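Carbonic anhydrase (Glaciozyma antarctica, PDB 5ZTP) probably catalyses the reversible hydration of carbon dioxide to bicarbonate and a proton, using zinc as its beta-class relatives do. Local coordinates at residues Thr82-Val87 with Glu150-Gly155; Leu96-Asp101 with Leu122-Phe127. One frame throughout, in Å; residues are numbered along the deposited sequence.

In the fold
Interaction 1 pairs two neighbouring strands of the central sheet, and interaction 2 ties the loop and first turn of helix 100-108 to the loop before helix 130-143, both in the chain between those strands. Their centres lie 25 Å apart, and their nearest atoms remain about 9 Å from each other, so they do not touch. The link is the chain itself: strand 84-90 runs from interaction 1 towards the loop that leads into 96-101 and helix 100-108. In beta-class carbonic anhydrases the zinc site lies near the C-terminal end of the corresponding strand, probably here too. A bound sulfate, probably from the crystallisation liquor, sits about 5 Å from the Phe127 side chain of interaction 2. Both contacts also meet the second subunit.

Interaction 1: residues Thr82-Val87 with Glu150-Gly155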
ATOM      1  N   THR A  82     -13.277  -4.697  -9.668  1.00 19.80           N
ATOM      2  CA  THR A  82     -12.119  -3.990 -10.187  1.00 20.03           C
ATOM      3  C   THR A  82     -11.667  -5.021 -11.207  1.00 20.75           C
ATOM      4  O   THR A  82     -11.463  -6.179 -10.889  1.00 20.31           O
ATOM      5  CB  THR A  82     -10.924  -3.687  -9.212  1.00 19.54           C
ATOM      6  OG1 THR A  82     -10.089  -4.845  -8.994  1.00 19.28           O
ATOM      7  CG2 THR A  82     -11.381  -3.106  -7.931  1.00 19.04           C
ATOM      8  N   ARG A  83     -11.553  -4.616 -12.446  1.00 22.28           N
ATOM      9  CA  ARG A  83     -11.130  -5.545 -13.466  1.00 23.60           C
ATOM     10  C   ARG A  83      -9.932  -4.960 -14.175  1.00 22.77           C
ATOM     11  O   ARG A  83      -9.592  -5.369 -15.307  1.00 22.20           O
ATOM     12  CB  ARG A  83     -12.278  -5.910 -14.411  1.00 25.57           C
ATOM     13  CG  ARG A  83     -13.329  -4.845 -14.607  1.00 27.14           C
ATOM     14  CD  ARG A  83     -12.796  -3.447 -14.991  1.00 28.90           C
ATOM     15  NE  ARG A  83     -11.979  -3.068 -16.159  1.00 29.70           N
ATOM     16  CZ  ARG A  83     -11.993  -3.582 -17.375  1.00 29.58           C
ATOM     17  NH1 ARG A  83     -11.205  -3.007 -18.273  1.00 29.42           N
ATOM     18  NH2 ARG A  83     -12.725  -4.650 -17.688  1.00 30.09           N
ATOM     19  N   GLU A  84      -9.262  -4.037 -13.470  1.00 21.26           N
ATOM     20  CA  GLU A  84      -7.975  -3.541 -13.908  1.00 19.84           C
ATOM     21  C   GLU A  84      -6.957  -3.502 -12.800  1.00 18.33           C
ATOM     22  O   GLU A  84      -7.239  -3.063 -11.685  1.00 18.18           O
ATOM     23  CB  GLU A  84      -8.113  -2.160 -14.534  1.00 20.85           C
ATOM     24  CG  GLU A  84      -6.775  -1.554 -14.927  1.00 21.28           C
ATOM     25  CD  GLU A  84      -6.879  -0.483 -15.974  1.00 21.45           C
ATOM     26  OE1 GLU A  84      -7.991   0.057 -16.185  1.00 20.98           O
ATOM     27  OE2 GLU A  84      -5.822  -0.203 -16.578  1.00 22.94           O
ATOM     28  N   VAL A  85      -5.756  -3.959 -13.146  1.00 17.19           N
ATOM     29  CA  VAL A  85      -4.570  -3.802 -12.307  1.00 16.21           C
ATOM     30  C   VAL A  85      -3.480  -3.078 -13.057  1.00 15.59           C
ATOM     31  O   VAL A  85      -3.037  -3.528 -14.110  1.00 14.89           O
ATOM     32  CB  VAL A  85      -4.004  -5.171 -11.868  1.00 15.94           C
ATOM     33  CG1 VAL A  85      -2.765  -5.003 -10.977  1.00 15.56           C
ATOM     34  CG2 VAL A  85      -5.096  -5.978 -11.168  1.00 15.92           C
ATOM     35  N   ILE A  86      -3.028  -1.971 -12.493  1.00 15.69           N
ATOM     36  CA  ILE A  86      -1.781  -1.340 -12.924  1.00 16.05           C
ATOM     37  C   ILE A  86      -0.650  -1.563 -11.894  1.00 16.03           C
ATOM     38  O   ILE A  86      -0.784  -1.128 -10.736  1.00 15.96           O
ATOM     39  CB  ILE A  86      -1.981   0.162 -13.076  1.00 16.42           C
ATOM     40  CG1 ILE A  86      -3.222   0.451 -13.932  1.00 16.64           C
ATOM     41  CG2 ILE A  86      -0.725   0.802 -13.647  1.00 16.78           C
ATOM     42  CD1 ILE A  86      -3.503   1.933 -14.151  1.00 16.30           C
ATOM     43  N   VAL A  87       0.439  -2.246 -12.305  1.00 15.95           N
ATOM     44  CA  VAL A  87       1.652  -2.460 -11.444  1.00 15.64           C
ATOM     45  C   VAL A  87       2.649  -1.328 -11.637  1.00 15.38           C
ATOM     46  O   VAL A  87       2.950  -0.945 -12.754  1.00 15.39           O
ATOM     47  CB  VAL A  87       2.390  -3.819 -11.707  1.00 15.20           C
ATOM     48  CG1 VAL A  87       3.704  -3.890 -10.956  1.00 15.16           C
ATOM     49  CG2 VAL A  87       1.571  -5.003 -11.258  1.00 15.14           C
ATOM     50  N   GLU A 150     -10.778 -12.024 -16.964  1.00 23.94           N
ATOM     51  CA  GLU A 150     -11.001 -10.837 -17.799  1.00 23.02           C
ATOM     52  C   GLU A 150     -10.140  -9.618 -17.384  1.00 22.06           C
ATOM     53  O   GLU A 150     -10.213  -8.564 -18.003  1.00 22.87           O
ATOM     54  CB  GLU A 150     -12.493 -10.461 -17.775  1.00 22.85           C
ATOM     55  CG  GLU A 150     -13.017 -10.019 -16.406  1.00 23.44           C
ATOM     56  CD  GLU A 150     -13.857 -11.074 -15.712  1.00 23.75           C
ATOM     57  OE1 GLU A 150     -13.407 -12.258 -15.620  1.00 24.21           O
ATOM     58  OE2 GLU A 150     -14.962 -10.701 -15.257  1.00 22.18           O
ATOM     59  N   THR A 151      -9.325  -9.746 -16.345  1.00 21.05           N
ATOM     60  CA  THR A 151      -8.630  -8.583 -15.813  1.00 20.55           C
ATOM     61  C   THR A 151      -7.621  -8.032 -16.819  1.00 19.66           C
ATOM     62  O   THR A 151      -6.839  -8.788 -17.380  1.00 18.80           O
ATOM     63  CB  THR A 151      -7.935  -8.933 -14.480  1.00 20.34           C
ATOM     64  OG1 THR A 151      -8.904  -9.540 -13.623  1.00 20.22           O
ATOM     65  CG2 THR A 151      -7.356  -7.689 -13.795  1.00 19.72           C
ATOM     66  N   VAL A 152      -7.663  -6.720 -17.064  1.00 19.30           N
ATOM     67  CA  VAL A 152      -6.570  -6.072 -17.836  1.00 18.88           C
ATOM     68  C   VAL A 152      -5.485  -5.775 -16.850  1.00 17.51           C
ATOM     69  O   VAL A 152      -5.753  -5.267 -15.757  1.00 17.21           O
ATOM     70  CB  VAL A 152      -6.909  -4.748 -18.614  1.00 18.96           C
ATOM     71  CG1 VAL A 152      -8.310  -4.785 -19.206  1.00 19.50           C
ATOM     72  CG2 VAL A 152      -6.690  -3.500 -17.766  1.00 18.93           C
ATOM     73  N   ILE A 153      -4.266  -6.101 -17.240  1.00 16.91           N
ATOM     74  CA  ILE A 153      -3.123  -5.967 -16.349  1.00 17.21           C
ATOM     75  C   ILE A 153      -1.974  -5.328 -17.129  1.00 17.00           C
ATOM     76  O   ILE A 153      -1.651  -5.765 -18.237  1.00 16.73           O
ATOM     77  CB  ILE A 153      -2.697  -7.344 -15.720  1.00 16.81           C
ATOM     78  CG1 ILE A 153      -3.883  -8.038 -15.029  1.00 16.62           C
ATOM     79  CG2 ILE A 153      -1.603  -7.150 -14.683  1.00 16.67           C
ATOM     80  CD1 ILE A 153      -3.750  -9.537 -14.950  1.00 16.84           C
ATOM     81  N   SER A 154      -1.363  -4.314 -16.526  1.00 16.93           N
ATOM     82  CA  SER A 154      -0.250  -3.602 -17.117  1.00 17.20           C
ATOM     83  C   SER A 154       0.744  -3.236 -16.036  1.00 16.91           C
ATOM     84  O   SER A 154       0.415  -3.176 -14.867  1.00 16.49           O
ATOM     85  CB  SER A 154      -0.721  -2.345 -17.871  1.00 18.07           C
ATOM     86  OG  SER A 154      -1.762  -1.624 -17.194  1.00 19.83           O
ATOM     87  N   GLY A 155       1.979  -3.005 -16.454  1.00 17.49           N
ATOM     88  CA  GLY A 155       3.080  -2.735 -15.545  1.00 17.28           C
ATOM     89  C   GLY A 155       3.957  -1.606 -16.057  1.00 17.66           C
ATOM     90  O   GLY A 155       4.339  -1.568 -17.255  1.00 17.13           O
TER
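Strands 84-87 and 152-155 run parallel, their axes 4.6 Å apart at closest and 9° from exact alignment, with Glu84 beside Val152 and Val87 beside Gly155. The ladder begins at the loop residue Arg83, whose O accepts from Val152 N at 2.9 Å. Val85 then straddles the partner strand: its N gives a bond to Val152 O (2.9 Å) and its O receives one from Ser154 N (3.0 Å). Val87 N closes the series on Ser154 O. This is the parallel core of an alpha/beta sheet of the carbonic anhydrase fold: strand 33-38 pairs with the other edge of 84-90, and helix 130-143 precedes strand 152-158 and packs on the face carrying Val85, Val87 and Ile153. On that face the CG2 methyls of Val85 and Thr151 meet at 3.9 Å, and Val85 CB faces Ile153 CG2. Thr151 turns its OG1 away to Leu148 O and Gln77 NE2.

The other face carries Glu84, Ile86, Val152 and Ser154, and the second subunit lies against it. Glu84 places CG anti to the backbone N (chi1 176°) and stays extended, which lays its CG 3.4 Å from Val152 CG2 and sends the carboxylate on to Tyr3 N and Ala4 N of the second subunit. With an alanine in place of Glu84, those two amides would probably lose their acceptor, and Val152 CG2 the CG methylene and carboxylate that lie along it. Further along, Ile86 CG1 lies 4.1 Å from Ser154 OG, while at the start of the ladder the Arg83 chain, bent at chi2 and chi3, brings NH1 near Val152 CG1.

Interaction 2: residues Leu96-Asp101 with Leu122-Phe127; sequences LTFRSD and LACLEF
Ser100 and Glu126 are joined twice, by both oxygens of one carboxylate: Ser100 OG gives its proton to Glu126 OE1 at 2.8 Å, meeting the syn lone pair, and Ser100 N reaches OE2 at 2.9 Å from well above the carboxylate plane. The same hydroxyl oxygen also accepts from Cys124 N (3.1 Å), so it is gripped by the loop from two places. What aims it there is a first torsion that puts OG anti to the carbonyl carbon (chi1 -76°). Glu126 does its part by bending at chi2, which folds the carboxylate back over the start of the helix; that positive helix end would probably favour the charged form.

Arg99, the N-cap residue, does not pair its guanidinium with Glu126. It turns to Asp101 side-on, NE to OD1 at 2.7 Å and NH2 to OD2 at 2.6 Å, both acceptors lying in the guanidinium plane and both using syn lone pairs.

Beside these hydrogen bonds the contact is apolar. Cys124 brings its SG to the edge of the Phe98 ring, 5.1 Å from the centroid, while its CB lies beside Phe98 CE2. At the far end Leu96 CD2 approaches Phe127 CD1 at 3.8 Å, and Leu96 CA points its hydrogen at Phe127 O.

The second subunit adds Arg71, whose NH2 binds Cys124 O, and Ile75, which packs on Phe98. The whole is a helix N-terminus, that of 100-108, whose first NH and serine hydroxyl are both held by one carboxylate of the loop before helix 130-143, at the dimer interface of this carbonic anhydrase.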
ATOM      1  N   LEU A  96      16.434  -3.168  -4.736  1.00 18.47           N
ATOM      2  CA  LEU A  96      17.600  -3.471  -5.554  1.00 17.78           C
ATOM      3  C   LEU A  96      18.842  -3.639  -4.654  1.00 17.83           C
ATOM      4  O   LEU A  96      19.793  -4.303  -5.016  1.00 18.01           O
ATOM      5  CB  LEU A  96      17.833  -2.374  -6.610  1.00 17.06           C
ATOM      6  CG  LEU A  96      16.751  -2.146  -7.669  1.00 16.56           C
ATOM      7  CD1 LEU A  96      16.808  -0.722  -8.206  1.00 15.95           C
ATOM      8  CD2 LEU A  96      16.807  -3.174  -8.799  1.00 16.39           C
ATOM      9  N   THR A  97      18.822  -3.076  -3.462  1.00 18.03           N
ATOM     10  CA  THR A  97      20.045  -2.920  -2.709  1.00 18.24           C
ATOM     11  C   THR A  97      20.367  -4.084  -1.769  1.00 18.70           C
ATOM     12  O   THR A  97      21.447  -4.092  -1.186  1.00 19.62           O
ATOM     13  CB  THR A  97      19.986  -1.644  -1.864  1.00 18.18           C
ATOM     14  OG1 THR A  97      19.020  -1.808  -0.813  1.00 18.12           O
ATOM     15  CG2 THR A  97      19.627  -0.444  -2.734  1.00 18.21           C
ATOM     16  N   PHE A  98      19.477  -5.059  -1.596  1.00 18.57           N
ATOM     17  CA  PHE A  98      19.782  -6.149  -0.661  1.00 18.78           C
ATOM     18  C   PHE A  98      19.176  -7.526  -0.977  1.00 18.52           C
ATOM     19  O   PHE A  98      18.386  -7.707  -1.915  1.00 16.58           O
ATOM     20  CB  PHE A  98      19.370  -5.736   0.757  1.00 19.21           C
ATOM     21  CG  PHE A  98      17.898  -5.858   1.010  1.00 20.30           C
ATOM     22  CD1 PHE A  98      17.012  -4.914   0.514  1.00 20.30           C
ATOM     23  CD2 PHE A  98      17.382  -6.929   1.731  1.00 21.56           C
ATOM     24  CE1 PHE A  98      15.645  -5.024   0.742  1.00 20.37           C
ATOM     25  CE2 PHE A  98      16.006  -7.039   1.961  1.00 21.53           C
ATOM     26  CZ  PHE A  98      15.138  -6.082   1.455  1.00 20.62           C
ATOM     27  N   ARG A  99      19.591  -8.489  -0.156  1.00 19.27           N
ATOM     28  CA  ARG A  99      19.136  -9.862  -0.247  1.00 20.16           C
ATOM     29  C   ARG A  99      18.565 -10.267   1.082  1.00 18.79           C
ATOM     30  O   ARG A  99      18.898  -9.686   2.097  1.00 17.90           O
ATOM     31  CB  ARG A  99      20.290 -10.768  -0.597  1.00 21.94           C
ATOM     32  CG  ARG A  99      19.928 -11.844  -1.600  1.00 24.40           C
ATOM     33  CD  ARG A  99      21.193 -12.559  -2.062  1.00 25.73           C
ATOM     34  NE  ARG A  99      21.999 -12.936  -0.902  1.00 26.51           N
ATOM     35  CZ  ARG A  99      23.331 -12.931  -0.846  1.00 27.58           C
ATOM     36  NH1 ARG A  99      24.064 -12.578  -1.890  1.00 26.81           N
ATOM     37  NH2 ARG A  99      23.942 -13.276   0.283  1.00 28.99           N
ATOM     38  N   SER A 100      17.692 -11.262   1.082  1.00 18.61           N
ATOM     39  CA  SER A 100      16.899 -11.554   2.292  1.00 18.60           C
ATOM     40  C   SER A 100      17.750 -12.003   3.457  1.00 18.26           C
ATOM     41  O   SER A 100      17.487 -11.630   4.595  1.00 19.42           O
ATOM     42  CB  SER A 100      15.811 -12.590   2.029  1.00 18.46           C
ATOM     43  OG  SER A 100      14.737 -11.998   1.328  1.00 18.81           O
ATOM     44  N   ASP A 101      18.769 -12.799   3.168  1.00 17.79           N
ATOM     45  CA  ASP A 101      19.678 -13.268   4.195  1.00 17.50           C
ATOM     46  C   ASP A 101      20.467 -12.111   4.787  1.00 16.74           C
ATOM     47  O   ASP A 101      20.704 -12.104   6.001  1.00 17.24           O
ATOM     48  CB  ASP A 101      20.614 -14.351   3.665  1.00 17.89           C
ATOM     49  CG  ASP A 101      21.347 -13.926   2.421  1.00 18.41           C
ATOM     50  OD1 ASP A 101      20.682 -13.588   1.412  1.00 19.15           O
ATOM     51  OD2 ASP A 101      22.590 -13.942   2.438  1.00 18.79           O
ATOM     52  N   LEU A 122      10.729 -14.150   7.142  1.00 16.35           N
ATOM     53  CA  LEU A 122      10.375 -13.111   6.138  1.00 17.72           C
ATOM     54  C   LEU A 122      11.028 -13.293   4.770  1.00 17.05           C
ATOM     55  O   LEU A 122      12.238 -13.126   4.630  1.00 17.24           O
ATOM     56  CB  LEU A 122      10.822 -11.732   6.616  1.00 18.91           C
ATOM     57  CG  LEU A 122      10.041 -11.118   7.768  1.00 19.98           C
ATOM     58  CD1 LEU A 122      10.730  -9.802   8.093  1.00 20.19           C
ATOM     59  CD2 LEU A 122       8.557 -10.926   7.420  1.00 20.22           C
ATOM     60  N   ALA A 123      10.240 -13.610   3.757  1.00 16.22           N
ATOM     61  CA  ALA A 123      10.745 -13.510   2.410  1.00 15.39           C
ATOM     62  C   ALA A 123      10.618 -12.032   2.092  1.00 15.45           C
ATOM     63  O   ALA A 123       9.492 -11.493   2.085  1.00 15.95           O
ATOM     64  CB  ALA A 123       9.939 -14.362   1.452  1.00 15.02           C
ATOM     65  N   CYS A 124      11.754 -11.373   1.857  1.00 14.97           N
ATOM     66  CA  CYS A 124      11.753  -9.950   1.554  1.00 14.92           C
ATOM     67  C   CYS A 124      11.259  -9.606   0.158  1.00 14.88           C
ATOM     68  O   CYS A 124      10.736  -8.513  -0.040  1.00 15.56           O
ATOM     69  CB  CYS A 124      13.125  -9.349   1.780  1.00 15.06           C
ATOM     70  SG  CYS A 124      13.654  -9.547   3.493  1.00 15.17           S
ATOM     71  N   LEU A 125      11.424 -10.519  -0.806  1.00 14.25           N
ATOM     72  CA  LEU A 125      10.956 -10.290  -2.176  1.00 13.48           C
ATOM     73  C   LEU A 125      11.781  -9.196  -2.930  1.00 13.83           C
ATOM     74  O   LEU A 125      11.259  -8.478  -3.783  1.00 13.45           O
ATOM     75  CB  LEU A 125       9.464  -9.921  -2.198  1.00 13.09           C
ATOM     76  CG  LEU A 125       8.236 -10.722  -1.721  1.00 12.59           C
ATOM     77  CD1 LEU A 125       8.602 -11.924  -0.912  1.00 12.25           C
ATOM     78  CD2 LEU A 125       7.253  -9.842  -0.988  1.00 12.49           C
ATOM     79  N   GLU A 126      13.083  -9.116  -2.632  1.00 14.24           N
ATOM     80  CA  GLU A 126      14.052  -8.295  -3.368  1.00 14.00           C
ATOM     81  C   GLU A 126      14.115  -8.668  -4.859  1.00 13.94           C
ATOM     82  O   GLU A 126      13.646  -9.723  -5.284  1.00 13.20           O
ATOM     83  CB  GLU A 126      15.432  -8.416  -2.701  1.00 14.36           C
ATOM     84  CG  GLU A 126      16.155  -9.752  -2.894  1.00 14.82           C
ATOM     85  CD  GLU A 126      15.947 -10.743  -1.785  1.00 14.70           C
ATOM     86  OE1 GLU A 126      14.944 -10.642  -1.064  1.00 14.53           O
ATOM     87  OE2 GLU A 126      16.818 -11.626  -1.648  1.00 15.28           O
ATOM     88  N   PHE A 127      14.664  -7.765  -5.655  1.00 14.36           N
ATOM     89  CA  PHE A 127      14.879  -8.035  -7.063  1.00 14.71           C
ATOM     90  C   PHE A 127      16.135  -7.345  -7.547  1.00 15.33           C
ATOM     91  O   PHE A 127      16.539  -6.307  -7.011  1.00 15.45           O
ATOM     92  CB  PHE A 127      13.671  -7.642  -7.946  1.00 15.00           C
ATOM     93  CG  PHE A 127      13.099  -6.246  -7.682  1.00 15.09           C
ATOM     94  CD1 PHE A 127      13.592  -5.115  -8.367  1.00 15.13           C
ATOM     95  CD2 PHE A 127      12.035  -6.066  -6.792  1.00 14.81           C
ATOM     96  CE1 PHE A 127      13.068  -3.847  -8.133  1.00 14.77           C
ATOM     97  CE2 PHE A 127      11.513  -4.803  -6.558  1.00 14.78           C
ATOM     98  CZ  PHE A 127      12.023  -3.694  -7.234  1.00 14.83           C
TER